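Local structure of ATP-dependent Clp protease proteolytic subunit (Plasmodium falciparum, 4GM2) at residues T83-I88 with C112-S117; S129-N134 with K196-I201; S34-P39 with D70-K75. The protein is the inactive, ClpP-like subunit of the apicoplast-localised caseinolytic protease complex of the malaria parasite, a member of the S14 peptidase family. One frame throughout, in Å; residues are numbered along the deposited sequence.

Interaction 1. Residues T83-I88 with C112-S117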
ATOM      1  N   THR A  83       6.351  31.931   6.706  1.00 73.83           N
ATOM      2  CA  THR A  83       7.771  31.676   6.463  1.00 71.77           C
ATOM      3  C   THR A  83       7.959  30.629   5.377  1.00 71.38           C
ATOM      4  O   THR A  83       8.945  30.681   4.638  1.00 72.06           O
ATOM      5  CB  THR A  83       8.518  31.212   7.722  1.00 71.24           C
ATOM      6  OG1 THR A  83       7.806  30.122   8.315  1.00 76.42           O
ATOM      7  CG2 THR A  83       8.655  32.348   8.720  1.00 72.31           C
ATOM      8  N   ASP A  84       7.020  29.684   5.294  1.00 69.06           N
ATOM      9  CA  ASP A  84       7.038  28.653   4.259  1.00 67.11           C
ATOM     10  C   ASP A  84       6.944  29.268   2.873  1.00 66.21           C
ATOM     11  O   ASP A  84       7.699  28.897   1.976  1.00 65.34           O
ATOM     12  CB  ASP A  84       5.898  27.649   4.456  1.00 66.98           C
ATOM     13  CG  ASP A  84       6.233  26.562   5.463  1.00 68.19           C
ATOM     14  OD1 ASP A  84       7.383  26.523   5.956  1.00 67.74           O
ATOM     15  OD2 ASP A  84       5.338  25.738   5.758  1.00 67.50           O
ATOM     16  N   VAL A  85       6.016  30.211   2.706  1.00 67.09           N
ATOM     17  CA  VAL A  85       5.847  30.892   1.428  1.00 67.08           C
ATOM     18  C   VAL A  85       7.006  31.862   1.170  1.00 66.87           C
ATOM     19  O   VAL A  85       7.435  32.011   0.026  1.00 67.74           O
ATOM     20  CB  VAL A  85       4.447  31.546   1.280  1.00 68.57           C
ATOM     21  CG1 VAL A  85       4.340  32.837   2.072  1.00 73.22           C
ATOM     22  CG2 VAL A  85       4.133  31.809  -0.180  1.00 70.82           C
ATOM     23  N   ILE A  86       7.521  32.496   2.228  1.00 65.41           N
ATOM     24  CA  ILE A  86       8.723  33.331   2.117  1.00 65.14           C
ATOM     25  C   ILE A  86       9.885  32.477   1.619  1.00 64.66           C
ATOM     26  O   ILE A  86      10.689  32.920   0.786  1.00 65.99           O
ATOM     27  CB  ILE A  86       9.110  34.021   3.451  1.00 66.21           C
ATOM     28  CG1 ILE A  86       8.119  35.138   3.801  1.00 67.10           C
ATOM     29  CG2 ILE A  86      10.510  34.621   3.366  1.00 65.84           C
ATOM     30  CD1 ILE A  86       8.209  35.621   5.238  1.00 66.88           C
ATOM     31  N   SER A  87       9.967  31.253   2.137  1.00 63.98           N
ATOM     32  CA  SER A  87      10.968  30.302   1.684  1.00 64.41           C
ATOM     33  C   SER A  87      10.803  29.926   0.222  1.00 64.82           C
ATOM     34  O   SER A  87      11.793  29.867  -0.495  1.00 66.20           O
ATOM     35  CB  SER A  87      10.976  29.052   2.545  1.00 65.06           C
ATOM     36  OG  SER A  87      11.925  29.203   3.575  1.00 69.72           O
ATOM     37  N   ILE A  88       9.563  29.683  -0.207  1.00 63.27           N
ATOM     38  CA  ILE A  88       9.277  29.306  -1.594  1.00 62.89           C
ATOM     39  C   ILE A  88       9.652  30.421  -2.577  1.00 65.06           C
ATOM     40  O   ILE A  88      10.379  30.180  -3.551  1.00 69.20           O
ATOM     41  CB  ILE A  88       7.802  28.883  -1.790  1.00 60.72           C
ATOM     42  CG1 ILE A  88       7.496  27.607  -0.998  1.00 59.85           C
ATOM     43  CG2 ILE A  88       7.497  28.660  -3.263  1.00 57.55           C
ATOM     44  CD1 ILE A  88       6.022  27.385  -0.724  1.00 58.82           C
ATOM     45  N   CYS A 112      -1.876  33.908  -2.333  1.00 73.92           N
ATOM     46  CA  CYS A 112      -1.894  35.143  -3.123  1.00 72.93           C
ATOM     47  C   CYS A 112      -0.487  35.727  -3.266  1.00 72.37           C
ATOM     48  O   CYS A 112      -0.106  36.179  -4.350  1.00 72.86           O
ATOM     49  CB  CYS A 112      -2.839  36.171  -2.503  1.00 72.56           C
ATOM     50  SG  CYS A 112      -3.043  37.688  -3.463  1.00 72.42           S
ATOM     51  N   ILE A 113       0.270  35.717  -2.170  1.00 70.84           N
ATOM     52  CA  ILE A 113       1.679  36.115  -2.176  1.00 69.87           C
ATOM     53  C   ILE A 113       2.445  35.268  -3.192  1.00 67.53           C
ATOM     54  O   ILE A 113       3.206  35.788  -4.019  1.00 67.52           O
ATOM     55  CB  ILE A 113       2.310  35.943  -0.775  1.00 70.13           C
ATOM     56  CG1 ILE A 113       1.661  36.905   0.224  1.00 72.58           C
ATOM     57  CG2 ILE A 113       3.819  36.151  -0.823  1.00 70.04           C
ATOM     58  CD1 ILE A 113       1.882  36.530   1.673  1.00 73.06           C
ATOM     59  N   LEU A 114       2.221  33.960  -3.123  1.00 65.70           N
ATOM     60  CA  LEU A 114       2.852  33.012  -4.026  1.00 64.68           C
ATOM     61  C   LEU A 114       2.526  33.311  -5.485  1.00 64.52           C
ATOM     62  O   LEU A 114       3.426  33.360  -6.320  1.00 63.54           O
ATOM     63  CB  LEU A 114       2.443  31.583  -3.669  1.00 64.36           C
ATOM     64  CG  LEU A 114       3.268  30.473  -4.316  1.00 62.72           C
ATOM     65  CD1 LEU A 114       4.748  30.672  -4.025  1.00 60.16           C
ATOM     66  CD2 LEU A 114       2.788  29.115  -3.831  1.00 63.00           C
ATOM     67  N   ALA A 115       1.244  33.520  -5.778  1.00 64.03           N
ATOM     68  CA  ALA A 115       0.799  33.836  -7.135  1.00 65.62           C
ATOM     69  C   ALA A 115       1.464  35.100  -7.708  1.00 67.58           C
ATOM     70  O   ALA A 115       1.910  35.108  -8.858  1.00 70.08           O
ATOM     71  CB  ALA A 115      -0.718  33.949  -7.185  1.00 65.36           C
ATOM     72  N   SER A 116       1.541  36.154  -6.899  1.00 66.84           N
ATOM     73  CA  SER A 116       2.140  37.420  -7.324  1.00 67.30           C
ATOM     74  C   SER A 116       3.664  37.340  -7.447  1.00 65.92           C
ATOM     75  O   SER A 116       4.307  38.288  -7.912  1.00 67.16           O
ATOM     76  CB  SER A 116       1.770  38.534  -6.345  1.00 68.26           C
ATOM     77  OG  SER A 116       2.299  38.260  -5.054  1.00 69.53           O
ATOM     78  N   SER A 117       4.238  36.218  -7.024  1.00 61.95           N
ATOM     79  CA  SER A 117       5.687  36.069  -7.003  1.00 61.93           C
ATOM     80  C   SER A 117       6.238  35.497  -8.310  1.00 61.46           C
ATOM     81  O   SER A 117       7.450  35.387  -8.478  1.00 61.99           O
ATOM     82  CB  SER A 117       6.124  35.237  -5.797  1.00 62.08           C
ATOM     83  OG  SER A 117       5.845  35.925  -4.584  1.00 65.14           O
TER

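Interaction 2. Residues S129-N134 with K196-I201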
ATOM      1  N   SER A 129     -11.452  33.841 -11.216  1.00 85.90           N
ATOM      2  CA  SER A 129     -10.580  33.597 -10.070  1.00 84.56           C
ATOM      3  C   SER A 129     -10.650  34.697  -9.011  1.00 85.22           C
ATOM      4  O   SER A 129     -10.904  35.857  -9.327  1.00 87.38           O
ATOM      5  CB  SER A 129      -9.139  33.396 -10.537  1.00 82.53           C
ATOM      6  OG  SER A 129      -9.050  32.296 -11.424  1.00 83.45           O
ATOM      7  N   SER A 130     -10.430  34.315  -7.755  1.00 85.23           N
ATOM      8  CA  SER A 130     -10.416  35.257  -6.635  1.00 85.59           C
ATOM      9  C   SER A 130      -9.060  35.297  -5.954  1.00 83.66           C
ATOM     10  O   SER A 130      -8.338  34.296  -5.906  1.00 82.78           O
ATOM     11  CB  SER A 130     -11.475  34.889  -5.601  1.00 88.17           C
ATOM     12  OG  SER A 130     -12.735  34.712  -6.213  1.00 97.38           O
ATOM     13  N   PHE A 131      -8.728  36.469  -5.425  1.00 82.86           N
ATOM     14  CA  PHE A 131      -7.497  36.677  -4.687  1.00 79.51           C
ATOM     15  C   PHE A 131      -7.817  37.401  -3.393  1.00 81.49           C
ATOM     16  O   PHE A 131      -8.738  38.214  -3.337  1.00 83.82           O
ATOM     17  CB  PHE A 131      -6.517  37.507  -5.513  1.00 79.16           C
ATOM     18  CG  PHE A 131      -6.211  36.924  -6.860  1.00 76.84           C
ATOM     19  CD1 PHE A 131      -7.049  37.166  -7.943  1.00 78.25           C
ATOM     20  CD2 PHE A 131      -5.084  36.140  -7.049  1.00 73.82           C
ATOM     21  CE1 PHE A 131      -6.770  36.627  -9.188  1.00 77.75           C
ATOM     22  CE2 PHE A 131      -4.799  35.598  -8.293  1.00 73.62           C
ATOM     23  CZ  PHE A 131      -5.644  35.841  -9.364  1.00 74.26           C
ATOM     24  N   CYS A 132      -7.050  37.103  -2.353  1.00 82.21           N
ATOM     25  CA  CYS A 132      -7.262  37.714  -1.053  1.00 85.23           C
ATOM     26  C   CYS A 132      -5.949  37.947  -0.332  1.00 83.89           C
ATOM     27  O   CYS A 132      -5.064  37.095  -0.350  1.00 81.96           O
ATOM     28  CB  CYS A 132      -8.162  36.829  -0.195  1.00 87.86           C
ATOM     29  SG  CYS A 132      -8.496  37.511   1.441  1.00101.70           S
ATOM     30  N   LEU A 133      -5.829  39.114   0.290  1.00 87.46           N
ATOM     31  CA  LEU A 133      -4.752  39.379   1.238  1.00 88.39           C
ATOM     32  C   LEU A 133      -5.344  39.537   2.637  1.00 93.88           C
ATOM     33  O   LEU A 133      -6.232  40.368   2.864  1.00 95.19           O
ATOM     34  CB  LEU A 133      -3.946  40.616   0.835  1.00 86.72           C
ATOM     35  CG  LEU A 133      -3.073  40.523  -0.422  1.00 84.98           C
ATOM     36  CD1 LEU A 133      -2.663  41.909  -0.900  1.00 84.77           C
ATOM     37  CD2 LEU A 133      -1.847  39.647  -0.197  1.00 81.81           C
ATOM     38  N   ASN A 134      -4.874  38.711   3.565  1.00 97.96           N
ATOM     39  CA  ASN A 134      -5.367  38.750   4.935  1.00104.78           C
ATOM     40  C   ASN A 134      -4.756  39.911   5.702  1.00108.50           C
ATOM     41  O   ASN A 134      -3.627  40.329   5.421  1.00109.27           O
ATOM     42  CB  ASN A 134      -5.075  37.437   5.668  1.00106.88           C
ATOM     43  CG  ASN A 134      -5.650  36.224   4.958  1.00108.70           C
ATOM     44  OD1 ASN A 134      -6.773  36.254   4.451  1.00112.16           O
ATOM     45  ND2 ASN A 134      -4.879  35.142   4.928  1.00107.40           N
ATOM     46  N   LYS A 196      -1.852  45.062  -9.729  1.00 87.42           N
ATOM     47  CA  LYS A 196      -0.573  44.492 -10.174  1.00 84.77           C
ATOM     48  C   LYS A 196      -0.139  43.244  -9.402  1.00 80.88           C
ATOM     49  O   LYS A 196       1.054  42.957  -9.291  1.00 79.70           O
ATOM     50  CB  LYS A 196       0.534  45.555 -10.212  1.00 86.30           C
ATOM     51  CG  LYS A 196       0.631  46.268 -11.549  1.00 89.87           C
ATOM     52  CD  LYS A 196       1.387  47.582 -11.455  1.00 91.98           C
ATOM     53  CE  LYS A 196       0.437  48.754 -11.283  1.00 96.08           C
ATOM     54  NZ  LYS A 196       1.129  50.041 -11.560  1.00100.95           N
ATOM     55  N   LEU A 197      -1.120  42.508  -8.884  1.00 79.08           N
ATOM     56  CA  LEU A 197      -0.894  41.177  -8.330  1.00 77.29           C
ATOM     57  C   LEU A 197      -0.709  40.174  -9.463  1.00 78.31           C
ATOM     58  O   LEU A 197      -0.035  39.153  -9.316  1.00 78.15           O
ATOM     59  CB  LEU A 197      -2.092  40.745  -7.476  1.00 75.04           C
ATOM     60  CG  LEU A 197      -2.226  41.240  -6.035  1.00 74.18           C
ATOM     61  CD1 LEU A 197      -3.610  40.905  -5.501  1.00 74.33           C
ATOM     62  CD2 LEU A 197      -1.150  40.645  -5.138  1.00 71.06           C
ATOM     63  N   ILE A 198      -1.328  40.495 -10.595  1.00 82.51           N
ATOM     64  CA  ILE A 198      -1.460  39.609 -11.741  1.00 81.68           C
ATOM     65  C   ILE A 198      -1.191  40.457 -12.984  1.00 82.84           C
ATOM     66  O   ILE A 198      -1.340  41.683 -12.951  1.00 84.97           O
ATOM     67  CB  ILE A 198      -2.896  39.015 -11.778  1.00 83.26           C
ATOM     68  CG1 ILE A 198      -3.100  37.985 -10.655  1.00 81.87           C
ATOM     69  CG2 ILE A 198      -3.253  38.432 -13.141  1.00 86.16           C
ATOM     70  CD1 ILE A 198      -2.222  36.751 -10.730  1.00 79.27           C
ATOM     71  N   ASP A 199      -0.786  39.805 -14.070  1.00 79.84           N
ATOM     72  CA  ASP A 199      -0.480  40.499 -15.312  1.00 79.79           C
ATOM     73  C   ASP A 199      -1.587  40.387 -16.360  1.00 82.11           C
ATOM     74  O   ASP A 199      -2.034  41.401 -16.899  1.00 85.31           O
ATOM     75  CB  ASP A 199       0.850  40.002 -15.877  1.00 79.17           C
ATOM     76  CG  ASP A 199       2.012  40.292 -14.953  1.00 78.81           C
ATOM     77  OD1 ASP A 199       2.234  41.480 -14.645  1.00 79.52           O
ATOM     78  OD2 ASP A 199       2.703  39.336 -14.537  1.00 77.91           O
ATOM     79  N   HIS A 200      -2.022  39.161 -16.647  1.00 81.59           N
ATOM     80  CA  HIS A 200      -2.982  38.913 -17.723  1.00 83.91           C
ATOM     81  C   HIS A 200      -4.090  37.991 -17.317  1.00 84.08           C
ATOM     82  O   HIS A 200      -3.897  37.084 -16.500  1.00 81.52           O
ATOM     83  CB  HIS A 200      -2.282  38.332 -18.951  1.00 85.39           C
ATOM     84  CG  HIS A 200      -1.066  39.111 -19.394  1.00 87.63           C
ATOM     85  ND1 HIS A 200      -1.150  40.342 -19.937  1.00 89.93           N
ATOM     86  CD2 HIS A 200       0.288  38.785 -19.362  1.00 86.01           C
ATOM     87  CE1 HIS A 200       0.087  40.784 -20.234  1.00 90.36           C
ATOM     88  NE2 HIS A 200       0.966  39.830 -19.882  1.00 89.54           N
ATOM     89  N   ILE A 201      -5.265  38.219 -17.901  1.00 86.21           N
ATOM     90  CA  ILE A 201      -6.401  37.315 -17.754  1.00 86.08           C
ATOM     91  C   ILE A 201      -6.457  36.404 -18.982  1.00 87.30           C
ATOM     92  O   ILE A 201      -6.570  36.876 -20.116  1.00 88.37           O
ATOM     93  CB  ILE A 201      -7.726  38.084 -17.571  1.00 87.18           C
ATOM     94  CG1 ILE A 201      -7.620  39.037 -16.380  1.00 87.16           C
ATOM     95  CG2 ILE A 201      -8.882  37.121 -17.346  1.00 87.68           C
ATOM     96  CD1 ILE A 201      -8.409  40.316 -16.551  1.00 92.20           C
TER

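Interaction 3. Residues S34-P39 with D70-K75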
ATOM      1  N   SER A  34      -3.136  22.691  -5.390  1.00 66.87           N
ATOM      2  CA  SER A  34      -4.591  22.553  -5.479  1.00 70.02           C
ATOM      3  C   SER A  34      -5.228  22.244  -4.134  1.00 70.58           C
ATOM      4  O   SER A  34      -6.260  21.577  -4.069  1.00 74.24           O
ATOM      5  CB  SER A  34      -4.949  21.455  -6.474  1.00 72.21           C
ATOM      6  OG  SER A  34      -4.344  20.234  -6.097  1.00 77.19           O
ATOM      7  N   SER A  35      -4.606  22.734  -3.067  1.00 69.12           N
ATOM      8  CA  SER A  35      -5.065  22.493  -1.707  1.00 69.94           C
ATOM      9  C   SER A  35      -4.557  23.605  -0.794  1.00 69.31           C
ATOM     10  O   SER A  35      -3.763  24.440  -1.225  1.00 66.76           O
ATOM     11  CB  SER A  35      -4.540  21.142  -1.216  1.00 70.89           C
ATOM     12  OG  SER A  35      -3.129  21.166  -1.104  1.00 69.70           O
ATOM     13  N   PRO A  36      -5.012  23.626   0.472  1.00 70.26           N
ATOM     14  CA  PRO A  36      -4.347  24.471   1.467  1.00 70.16           C
ATOM     15  C   PRO A  36      -2.860  24.125   1.557  1.00 68.20           C
ATOM     16  O   PRO A  36      -2.487  22.974   1.346  1.00 67.92           O
ATOM     17  CB  PRO A  36      -5.047  24.084   2.769  1.00 73.16           C
ATOM     18  CG  PRO A  36      -6.406  23.653   2.347  1.00 74.28           C
ATOM     19  CD  PRO A  36      -6.247  23.017   0.998  1.00 71.81           C
ATOM     20  N   ILE A  37      -2.015  25.106   1.854  1.00 67.41           N
ATOM     21  CA  ILE A  37      -0.577  24.845   1.939  1.00 66.04           C
ATOM     22  C   ILE A  37      -0.209  24.283   3.317  1.00 67.39           C
ATOM     23  O   ILE A  37       0.261  25.013   4.197  1.00 67.99           O
ATOM     24  CB  ILE A  37       0.279  26.087   1.577  1.00 63.69           C
ATOM     25  CG1 ILE A  37      -0.299  26.803   0.350  1.00 61.31           C
ATOM     26  CG2 ILE A  37       1.737  25.689   1.338  1.00 61.01           C
ATOM     27  CD1 ILE A  37       0.431  28.073  -0.025  1.00 59.69           C
ATOM     28  N   TYR A  38      -0.449  22.983   3.490  1.00 68.34           N
ATOM     29  CA  TYR A  38      -0.026  22.242   4.682  1.00 70.90           C
ATOM     30  C   TYR A  38       1.502  22.181   4.749  1.00 70.55           C
ATOM     31  O   TYR A  38       2.167  22.363   3.727  1.00 68.04           O
ATOM     32  CB  TYR A  38      -0.568  20.810   4.644  1.00 71.51           C
ATOM     33  CG  TYR A  38      -2.068  20.689   4.516  1.00 73.83           C
ATOM     34  CD1 TYR A  38      -2.658  20.413   3.284  1.00 74.24           C
ATOM     35  CD2 TYR A  38      -2.898  20.828   5.630  1.00 75.86           C
ATOM     36  CE1 TYR A  38      -4.032  20.295   3.158  1.00 76.04           C
ATOM     37  CE2 TYR A  38      -4.275  20.709   5.515  1.00 77.51           C
ATOM     38  CZ  TYR A  38      -4.834  20.446   4.279  1.00 78.54           C
ATOM     39  OH  TYR A  38      -6.196  20.328   4.157  1.00 82.57           O
ATOM     40  N   PRO A  39       2.067  21.909   5.946  1.00 73.24           N
ATOM     41  CA  PRO A  39       3.524  21.774   6.093  1.00 72.56           C
ATOM     42  C   PRO A  39       4.187  20.910   5.013  1.00 71.17           C
ATOM     43  O   PRO A  39       5.245  21.283   4.500  1.00 71.05           O
ATOM     44  CB  PRO A  39       3.677  21.124   7.468  1.00 73.94           C
ATOM     45  CG  PRO A  39       2.498  21.618   8.238  1.00 76.58           C
ATOM     46  CD  PRO A  39       1.380  21.850   7.252  1.00 75.76           C
ATOM     47  N   ASP A  70      -3.074  29.233   4.020  1.00 83.34           N
ATOM     48  CA  ASP A  70      -2.809  28.518   5.271  1.00 84.64           C
ATOM     49  C   ASP A  70      -4.051  28.309   6.134  1.00 87.64           C
ATOM     50  O   ASP A  70      -3.950  27.808   7.253  1.00 89.02           O
ATOM     51  CB  ASP A  70      -1.715  29.221   6.084  1.00 85.62           C
ATOM     52  CG  ASP A  70      -2.121  30.613   6.548  1.00 88.64           C
ATOM     53  OD1 ASP A  70      -3.014  31.230   5.928  1.00 87.90           O
ATOM     54  OD2 ASP A  70      -1.531  31.093   7.540  1.00 93.24           O
ATOM     55  N   ILE A  71      -5.215  28.706   5.624  1.00 90.80           N
ATOM     56  CA  ILE A  71      -6.479  28.451   6.325  1.00 98.07           C
ATOM     57  C   ILE A  71      -7.357  27.447   5.578  1.00100.03           C
ATOM     58  O   ILE A  71      -7.306  27.337   4.348  1.00 98.78           O
ATOM     59  CB  ILE A  71      -7.275  29.747   6.671  1.00 99.77           C
ATOM     60  CG1 ILE A  71      -7.652  30.548   5.417  1.00 99.09           C
ATOM     61  CG2 ILE A  71      -6.504  30.615   7.657  1.00100.89           C
ATOM     62  CD1 ILE A  71      -9.068  30.316   4.931  1.00100.25           C
ATOM     63  N   ASP A  72      -8.149  26.707   6.345  1.00104.46           N
ATOM     64  CA  ASP A  72      -9.074  25.732   5.793  1.00107.14           C
ATOM     65  C   ASP A  72     -10.230  25.526   6.764  1.00110.32           C
ATOM     66  O   ASP A  72     -10.058  24.920   7.824  1.00109.15           O
ATOM     67  CB  ASP A  72      -8.352  24.412   5.510  1.00107.54           C
ATOM     68  CG  ASP A  72      -9.261  23.378   4.891  1.00111.75           C
ATOM     69  OD1 ASP A  72     -10.124  23.758   4.073  1.00113.95           O
ATOM     70  OD2 ASP A  72      -9.117  22.186   5.228  1.00114.77           O
ATOM     71  N   ASN A  73     -11.405  26.031   6.385  1.00112.68           N
ATOM     72  CA  ASN A  73     -12.575  26.083   7.266  1.00117.20           C
ATOM     73  C   ASN A  73     -12.265  26.784   8.585  1.00117.18           C
ATOM     74  O   ASN A  73     -12.298  26.164   9.650  1.00120.33           O
ATOM     75  CB  ASN A  73     -13.160  24.685   7.513  1.00122.06           C
ATOM     76  CG  ASN A  73     -13.980  24.182   6.346  1.00125.51           C
ATOM     77  OD1 ASN A  73     -13.507  24.138   5.208  1.00126.81           O
ATOM     78  ND2 ASN A  73     -15.221  23.794   6.621  1.00128.01           N
ATOM     79  N   ASN A  74     -11.940  28.072   8.487  1.00115.22           N
ATOM     80  CA  ASN A  74     -11.633  28.936   9.638  1.00115.74           C
ATOM     81  C   ASN A  74     -10.454  28.504  10.515  1.00113.57           C
ATOM     82  O   ASN A  74     -10.023  29.260  11.391  1.00116.63           O
ATOM     83  CB  ASN A  74     -12.881  29.172  10.501  1.00123.51           C
ATOM     84  CG  ASN A  74     -13.988  29.885   9.747  1.00127.56           C
ATOM     85  OD1 ASN A  74     -13.729  30.752   8.911  1.00127.44           O
ATOM     86  ND2 ASN A  74     -15.234  29.527  10.046  1.00132.63           N
ATOM     87  N   LYS A  75      -9.935  27.300  10.279  1.00108.68           N
ATOM     88  CA  LYS A  75      -8.807  26.780  11.050  1.00105.32           C
ATOM     89  C   LYS A  75      -7.498  26.956  10.292  1.00 98.68           C
ATOM     90  O   LYS A  75      -7.428  26.724   9.083  1.00 96.40           O
ATOM     91  CB  LYS A  75      -9.008  25.300  11.416  1.00108.68           C
ATOM     92  CG  LYS A  75     -10.343  24.951  12.069  1.00115.35           C
ATOM     93  CD  LYS A  75     -10.508  25.570  13.451  1.00120.44           C
ATOM     94  CE  LYS A  75     -11.935  25.417  13.952  1.00126.20           C
ATOM     95  NZ  LYS A  75     -12.183  26.218  15.183  1.00130.62           N
TER

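Interaction 1. Residues T83-I88 with C112-S117
V85 and L114 face each other across two helical segments that run almost parallel, their axes 9.9 Å apart at an angle of 9°, and the CA atoms of V85 and L114, 6.6 Å apart, set the register. No hydrogen bond crosses the interface; the 186 Å² it buries comes from four aliphatic side chains, all buried. V85 touches with one branch: a chi1 of 77° swings CG2 anti to the backbone N, where it lies 3.9 Å from L114 CB. The same methyl reaches out to I113 CG2 at 4.4 Å, a looser touch one residue earlier on the partner helix. One turn on from V85, I88 CG2 meets L114 CD1 at 3.5 Å, the two side chains crossing at about a right angle. L114 thus meets V85 chiefly through CB, while its CG, anti to its own N (chi1 -167°), carries CD1 over to I88 on the 83-88 segment, although its CB does not point straight at that segment. Near the end of the 112-117 segment two serine hydroxyls, S116 OG at 2.8 Å and S117 OG at 2.7 Å, both donate to I113 O, arriving from opposite faces of the carbonyl plane, and N169 of helix 148-170 bonds to both hydroxyls. Helix 148-170 also packs on I86 and I113, helix 39-55 covers I88, and L114 rests against L63 and I65 of strand 61-67, while S87 OG bonds to L104 O of a second subunit.

Interaction 2. Residues S129-N134 with K196-I201
L197 is the first residue of its segment to meet F131, placed there by the Schellman motif that ends helix 189-194 and gives K196 its positive phi. The touch is light: L197 CD1 lies 4.5 Å from F131 CB, and the leucine also touches C112 and S116 of helix 110-116. I198 comes closer. Its CG1 is 3.6 Å from F131 CZ and its CD1 is 3.7 Å from F131 CE2, so the end of the isoleucine meets the outer part of the ring obliquely, the two side chains crossing at about a right angle. With chi2 at -63°, CD1 is not extended away from CA but folded in between CA and CG2, the pose that sets it by CE2. F131 lies on the middle strand of the small mixed sheet, between 106-108 and 185-188; in this ClpP fold the contact packs that strand against the loop leading from helix 189-194 into the last strand of the main parallel sheet, and A192 also packs on F131. D199 takes no part in the contact with F131; its OD2 forms a salt bridge with R123 NE. H200 and I201 form that last strand, next to 123-125.

Interaction 3. Residues S34-P39 with D70-K75
P36 and D72 make the chief touch, and together with D70 they have the most surface buried by this contact: 46, 39 and 34 Å². The pyrrolidine comes at the aspartate from its CG end, with P36 CG 3.8 Å from D72 CB and equally 3.8 Å from D72 CG, so the meeting is between hydrocarbon and the root of a carboxylate rather than a polar bond. D72 reaches this place with its CG anti to the backbone N (chi1 -178°), and its carboxylate then extends past the proline toward Y38: D72 OD2 is 3.6 Å from Y38 OH, too long to count as a hydrogen bond, with ring and carboxylate planes nearly perpendicular at 88°. The tyrosine is itself packed against the proline, since P36 CB sits 3.9 Å above the Y38 ring plane, offset toward the rim. D70 contributes differently. Its CB points away from the 34-39 segment, and its OD2 bonds to Y137 OH instead; the side chain also touches I110.

I37 is the centre of an inverse gamma turn whose Y38 N to P36 O bond is weak, and Y38 then takes the N-cap position of helix 39-55. D72 to K75 form a type I' turn, with D72 N bonded to K75 O at 2.8 Å. This short, weakly bonded hairpin directly follows G69, whose backbone is bonded to that of I37, and D70, where active ClpPs carry their Gly-Gly motif; there the second glycine's amide and that of the residue after the catalytic serine form the oxyanion hole. By alignment D70 and I110 probably match those two positions, consistent with their touch, but position 70 here is an aspartate, and no working oxyanion hole is implied in this inactive subunit.

Overall arrangement
Interactions 1 and 2 are buried and wholly apolar across their segments, whereas interaction 3 lies at the surface and mixes a proline with carboxylate and phenol groups. The centre of interaction 1 lies about 3 Å from the centre of the chain, those of interactions 2 and 3 about 11 and 13 Å. Helix 110-116 is shared ground: it supplies one side of interaction 1 and borders both others, and interactions 1 and 2 touch directly where C112 CB packs on C132 O. Helix 39-55 similarly covers I88 and begins at interaction 3. Parallel helices, a strand facing a loop, and loop facing hairpin are the respective pairings.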